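Local coordinates for RctB replication initiator protein (Vibrio cholerae, PDB 5UBE) that probably binds DNA as the initiator that starts replication of the second chromosome, here represented by its N-terminal domain with a helix-turn-helix family fold, at residues V23-A26 / A27-W30; A80-Q83 / R84-A87. One frame throughout, in Å; residues are numbered along the deposited sequence.

Contact 1: V23-A26 / A27-W30; sequences VSEA and AIDW
Ala27 meets Ser24 where the chain leaves strand 20-22 and enters helix 26-34. Its backbone N gives a hydrogen bond to Ser24 OG at 2.8 Å, with an N-H...O angle of 151°, and only a weak one to Ser24 O. This is a capping bond: serine suits the place because its short side chain folds back far enough to accept from a first-turn N-H. Ser24 chi1, at 133°, is far from staggered, probably the price of bringing OG to Ala27 N. The methyl of Ala27 sits 3.5 Å from the same OG, its side chain also touching Phe114 of strand 108-114, and so small a residue lets both neighbours approach.

Ile28 follows. Its N donates to Glu25 O over 3.2 Å. With CG1 beside its own backbone N (chi1 -59°), the longer branch runs back alongside Glu25, bringing CD1 to 3.4 Å from Glu25 O and only loosely near Glu25 CB; isoleucine has the length for this reach.

Asp29 N makes a weak bond to Ala26 O, an oxygen that also accepts from Trp30 N at 3.2 Å. The indole of Trp30 turns one face to Ala26: the carbonyl oxygen lies over it toward the rim, while Ala26 CB packs 3.8 Å from Trp30 CZ2. A methyl is small enough for the broad indole to lie this close. The Trp30 side chain also touches Phe114 and Asn116.

Chemically, the first turn leans on a side chain for its stronger bond at Ala27 N, with Ser24 O a weak second acceptor, while Ala26 O, against the indole face, serves Trp30 N well and Asp29 N weakly.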
ATOM      1  N   VAL A  23       5.462   4.953   0.022  1.00 32.87           N
ATOM      2  CA  VAL A  23       5.004   6.163   0.694  1.00 31.71           C
ATOM      3  C   VAL A  23       5.058   7.339  -0.271  1.00 38.07           C
ATOM      4  O   VAL A  23       6.017   7.494  -1.036  1.00 38.35           O
ATOM      5  CB  VAL A  23       5.863   6.429   1.940  1.00 39.77           C
ATOM      6  CG1 VAL A  23       5.497   7.770   2.561  1.00 47.38           C
ATOM      7  CG2 VAL A  23       5.687   5.293   2.952  1.00 36.39           C
ATOM      8  N   SER A  24       4.012   8.163  -0.263  1.00 35.66           N
ATOM      9  CA  SER A  24       4.039   9.407  -1.022  1.00 29.08           C
ATOM     10  C   SER A  24       3.272  10.468  -0.253  1.00 36.36           C
ATOM     11  O   SER A  24       2.132  10.236   0.156  1.00 29.85           O
ATOM     12  CB  SER A  24       3.440   9.223  -2.420  1.00 42.61           C
ATOM     13  OG  SER A  24       2.513  10.257  -2.744  1.00 34.23           O
ATOM     14  N   GLU A  25       3.880  11.641  -0.093  1.00 30.74           N
ATOM     15  CA  GLU A  25       3.163  12.744   0.536  1.00 29.59           C
ATOM     16  C   GLU A  25       2.082  13.325  -0.360  1.00 28.93           C
ATOM     17  O   GLU A  25       1.094  13.870   0.150  1.00 28.31           O
ATOM     18  CB  GLU A  25       4.151  13.826   0.958  1.00 32.14           C
ATOM     19  CG  GLU A  25       4.965  13.393   2.159  1.00 36.91           C
ATOM     20  CD  GLU A  25       6.076  14.367   2.481  1.00 38.22           C
ATOM     21  OE1 GLU A  25       6.843  14.070   3.409  1.00 33.98           O
ATOM     22  OE2 GLU A  25       6.167  15.426   1.810  1.00 30.54           O
ATOM     23  N   ALA A  26       2.255  13.249  -1.687  1.00 32.09           N
ATOM     24  CA  ALA A  26       1.204  13.679  -2.606  1.00 35.62           C
ATOM     25  C   ALA A  26      -0.070  12.866  -2.414  1.00 41.18           C
ATOM     26  O   ALA A  26      -1.178  13.409  -2.528  1.00 33.36           O
ATOM     27  CB  ALA A  26       1.681  13.569  -4.059  1.00 33.52           C
ATOM     28  N   ALA A  27       0.069  11.568  -2.114  1.00 28.74           N
ATOM     29  CA  ALA A  27      -1.092  10.707  -1.925  1.00 27.90           C
ATOM     30  C   ALA A  27      -1.959  11.167  -0.767  1.00 31.13           C
ATOM     31  O   ALA A  27      -3.143  10.819  -0.713  1.00 31.09           O
ATOM     32  CB  ALA A  27      -0.644   9.259  -1.706  1.00 27.80           C
ATOM     33  N   ILE A  28      -1.407  11.953   0.153  1.00 25.67           N
ATOM     34  CA  ILE A  28      -2.208  12.444   1.271  1.00 31.14           C
ATOM     35  C   ILE A  28      -3.365  13.289   0.754  1.00 40.04           C
ATOM     36  O   ILE A  28      -4.493  13.201   1.255  1.00 41.22           O
ATOM     37  CB  ILE A  28      -1.316  13.225   2.258  1.00 39.24           C
ATOM     38  CG1 ILE A  28      -0.193  12.326   2.779  1.00 32.26           C
ATOM     39  CG2 ILE A  28      -2.138  13.773   3.414  1.00 37.64           C
ATOM     40  CD1 ILE A  28       0.944  13.102   3.469  1.00 38.52           C
ATOM     41  N   ASP A  29      -3.116  14.101  -0.278  1.00 30.32           N
ATOM     42  CA  ASP A  29      -4.216  14.831  -0.912  1.00 33.33           C
ATOM     43  C   ASP A  29      -5.051  13.933  -1.822  1.00 37.42           C
ATOM     44  O   ASP A  29      -6.277  14.082  -1.884  1.00 35.47           O
ATOM     45  CB  ASP A  29      -3.681  16.014  -1.717  1.00 30.64           C
ATOM     46  CG  ASP A  29      -2.911  17.008  -0.864  1.00 49.53           C
ATOM     47  OD1 ASP A  29      -3.276  17.218   0.315  1.00 52.36           O
ATOM     48  OD2 ASP A  29      -1.938  17.585  -1.386  1.00 52.42           O
ATOM     49  N   TRP A  30      -4.401  13.022  -2.557  1.00 38.03           N
ATOM     50  CA  TRP A  30      -5.111  12.155  -3.493  1.00 32.86           C
ATOM     51  C   TRP A  30      -6.200  11.358  -2.794  1.00 34.20           C
ATOM     52  O   TRP A  30      -7.254  11.080  -3.383  1.00 30.77           O
ATOM     53  CB  TRP A  30      -4.131  11.193  -4.164  1.00 34.80           C
ATOM     54  CG  TRP A  30      -3.076  11.847  -4.993  1.00 30.64           C
ATOM     55  CD1 TRP A  30      -2.996  13.174  -5.335  1.00 28.17           C
ATOM     56  CD2 TRP A  30      -1.962  11.200  -5.624  1.00 28.58           C
ATOM     57  NE1 TRP A  30      -1.889  13.388  -6.117  1.00 32.55           N
ATOM     58  CE2 TRP A  30      -1.242  12.195  -6.319  1.00 31.45           C
ATOM     59  CE3 TRP A  30      -1.499   9.880  -5.662  1.00 27.33           C
ATOM     60  CZ2 TRP A  30      -0.075  11.913  -7.038  1.00 34.39           C
ATOM     61  CZ3 TRP A  30      -0.344   9.600  -6.389  1.00 33.38           C
ATOM     62  CH2 TRP A  30       0.356  10.614  -7.063  1.00 36.42           C
TER

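Contact 2: A80-Q83 / R84-A87; sequences AIQQ and RLRA
Arg84 reaches back along helix 78-91 to Ala80, and its guanidinium presents an edge to the carbonyl there: Ala80 O lies in the guanidinium plane, and Arg84 NH1 makes a weak hydrogen bond to it at 3.4 Å. The same oxygen takes the helical bond from Arg84 N at 3.1 Å, so two donors of one residue converge on one acceptor. An extended chain from CG to NE gives the arginine its reach, and the small Ala80 lets NH1 come within 3.4 Å of its CB. The stronger polar partner of the group is Glu46 on helix 42-55, whose OE1 forms a salt bridge with Arg84 NH2.

Arg86 is turned quite differently. Bent at chi3 (-51°), its chain folds over the backbone, laying one guanidinium face on Gln83 CA, while Arg86 NH2 comes 3.8 Å from Gln83 CB. The side chains of Gln83 and Arg86 pass at a slant, with amide and guanidinium planes 36° apart. At the edge of this guanidinium, in its plane, a water accepts from Arg86 NH1 at 2.9 Å and donates to Gln82 OE1 at 2.6 Å, bridging two side chains four residues apart.

Gln82 runs alongside Leu85 in the same direction. Its bend at chi2 brings the amide beside the leucine, Gln82 NE2 lying 3.6 Å from Leu85 CD2, and leaves OE1 to accept from the water. Leucine suits this buried position, where it also touches His19.

The two arginines thus differ in what meets their charge: Arg84 adds to its weak edge-on bond a charged partner, Glu46, on another helix, whereas Arg86 lays a face on the backbone and is met here by a neutral bridging water.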
ATOM      1  N   ALA A  80      -7.915  -9.107   6.060  1.00 27.15           N
ATOM      2  CA  ALA A  80      -8.723  -7.904   5.871  1.00 30.62           C
ATOM      3  C   ALA A  80      -7.977  -6.858   5.043  1.00 25.54           C
ATOM      4  O   ALA A  80      -8.577  -6.204   4.183  1.00 31.91           O
ATOM      5  CB  ALA A  80      -9.142  -7.331   7.226  1.00 27.58           C
ATOM      6  N   ILE A  81      -6.672  -6.685   5.292  1.00 32.59           N
ATOM      7  CA  ILE A  81      -5.853  -5.810   4.450  1.00 33.34           C
ATOM      8  C   ILE A  81      -5.914  -6.274   2.996  1.00 34.14           C
ATOM      9  O   ILE A  81      -6.216  -5.495   2.082  1.00 29.83           O
ATOM     10  CB  ILE A  81      -4.397  -5.770   4.958  1.00 34.92           C
ATOM     11  CG1 ILE A  81      -4.279  -5.288   6.425  1.00 37.47           C
ATOM     12  CG2 ILE A  81      -3.523  -4.941   4.014  1.00 33.20           C
ATOM     13  CD1 ILE A  81      -4.692  -3.847   6.669  1.00 38.44           C
ATOM     14  N   GLN A  82      -5.653  -7.566   2.765  1.00 31.87           N
ATOM     15  CA  GLN A  82      -5.665  -8.090   1.406  1.00 28.42           C
ATOM     16  C   GLN A  82      -7.018  -7.868   0.739  1.00 34.71           C
ATOM     17  O   GLN A  82      -7.083  -7.584  -0.461  1.00 28.89           O
ATOM     18  CB  GLN A  82      -5.303  -9.577   1.412  1.00 26.09           C
ATOM     19  CG  GLN A  82      -3.815  -9.855   1.307  1.00 38.41           C
ATOM     20  CD  GLN A  82      -3.167  -9.254   0.057  1.00 49.19           C
ATOM     21  OE1 GLN A  82      -3.603  -9.517  -1.060  1.00 43.11           O
ATOM     22  NE2 GLN A  82      -2.114  -8.452   0.247  1.00 41.57           N
ATOM     23  N   GLN A  83      -8.115  -8.011   1.498  1.00 31.34           N
ATOM     24  CA  GLN A  83      -9.445  -7.779   0.938  1.00 38.84           C
ATOM     25  C   GLN A  83      -9.591  -6.339   0.454  1.00 31.80           C
ATOM     26  O   GLN A  83      -9.957  -6.091  -0.701  1.00 36.08           O
ATOM     27  CB  GLN A  83     -10.520  -8.099   1.981  1.00 31.83           C
ATOM     28  CG  GLN A  83     -11.964  -7.825   1.514  1.00 34.39           C
ATOM     29  CD  GLN A  83     -12.958  -7.817   2.676  1.00 46.02           C
ATOM     30  OE1 GLN A  83     -12.838  -8.599   3.619  1.00 55.08           O
ATOM     31  NE2 GLN A  83     -13.925  -6.914   2.619  1.00 63.88           N
ATOM     32  N   ARG A  84      -9.314  -5.373   1.338  1.00 32.99           N
ATOM     33  CA  ARG A  84      -9.353  -3.970   0.931  1.00 32.53           C
ATOM     34  C   ARG A  84      -8.377  -3.703  -0.207  1.00 26.99           C
ATOM     35  O   ARG A  84      -8.695  -2.964  -1.147  1.00 28.51           O
ATOM     36  CB  ARG A  84      -9.055  -3.072   2.129  1.00 31.85           C
ATOM     37  CG  ARG A  84     -10.164  -3.050   3.168  1.00 38.02           C
ATOM     38  CD  ARG A  84      -9.576  -2.808   4.548  1.00 30.45           C
ATOM     39  NE  ARG A  84     -10.581  -2.500   5.566  1.00 34.64           N
ATOM     40  CZ  ARG A  84     -11.247  -3.420   6.266  1.00 52.22           C
ATOM     41  NH1 ARG A  84     -11.032  -4.720   6.055  1.00 39.37           N
ATOM     42  NH2 ARG A  84     -12.140  -3.044   7.175  1.00 49.90           N
ATOM     43  N   LEU A  85      -7.212  -4.353  -0.184  1.00 31.45           N
ATOM     44  CA  LEU A  85      -6.238  -4.109  -1.241  1.00 32.68           C
ATOM     45  C   LEU A  85      -6.742  -4.610  -2.585  1.00 30.65           C
ATOM     46  O   LEU A  85      -6.590  -3.913  -3.593  1.00 33.40           O
ATOM     47  CB  LEU A  85      -4.884  -4.735  -0.903  1.00 30.57           C
ATOM     48  CG  LEU A  85      -3.803  -4.560  -1.988  1.00 33.83           C
ATOM     49  CD1 LEU A  85      -3.386  -3.102  -2.207  1.00 26.29           C
ATOM     50  CD2 LEU A  85      -2.587  -5.410  -1.690  1.00 36.99           C
ATOM     51  N   ARG A  86      -7.373  -5.795  -2.629  1.00 27.56           N
ATOM     52  CA  ARG A  86      -7.910  -6.268  -3.901  1.00 29.48           C
ATOM     53  C   ARG A  86      -8.974  -5.313  -4.439  1.00 34.75           C
ATOM     54  O   ARG A  86      -9.035  -5.054  -5.645  1.00 30.18           O
ATOM     55  CB  ARG A  86      -8.499  -7.670  -3.764  1.00 32.86           C
ATOM     56  CG  ARG A  86      -7.497  -8.792  -3.564  1.00 43.72           C
ATOM     57  CD  ARG A  86      -8.199 -10.165  -3.676  1.00 33.12           C
ATOM     58  NE  ARG A  86      -9.387 -10.259  -2.821  1.00 27.47           N
ATOM     59  CZ  ARG A  86      -9.353 -10.594  -1.535  1.00 38.95           C
ATOM     60  NH1 ARG A  86      -8.187 -10.864  -0.940  1.00 31.94           N
ATOM     61  NH2 ARG A  86     -10.472 -10.638  -0.833  1.00 31.46           N
ATOM     62  N   ALA A  87      -9.828  -4.791  -3.557  1.00 30.10           N
ATOM     63  CA  ALA A  87     -10.871  -3.876  -4.005  1.00 31.19           C
ATOM     64  C   ALA A  87     -10.271  -2.578  -4.528  1.00 31.22           C
ATOM     65  O   ALA A  87     -10.718  -2.047  -5.547  1.00 32.35           O
ATOM     66  CB  ALA A  87     -11.853  -3.600  -2.860  1.00 30.06           C
TER
HETATM   67  O   HOH W   1      -5.445 -11.219  -1.803  1.00 29.64           O

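In the fold
Contact 1 comes first along the chain, at the passage from strand 20-22 into helix 26-34; contact 2 follows within helix 78-91. Their centres are about 19 Å apart, on opposite sides of the chain's centre, and their nearest atoms stay about 12 Å apart without touching. Both belong to the same helix-turn-helix domain. Contact 1 borders the mixed sheet through Phe114 of strand 108-114, whereas contact 2 packs against helices 42-55 and 65-71. The two therefore shape separate parts of one compact domain: one caps the entry to a surface helix, the other ties a helix to its helical neighbours, and neither by itself shows a DNA-binding role.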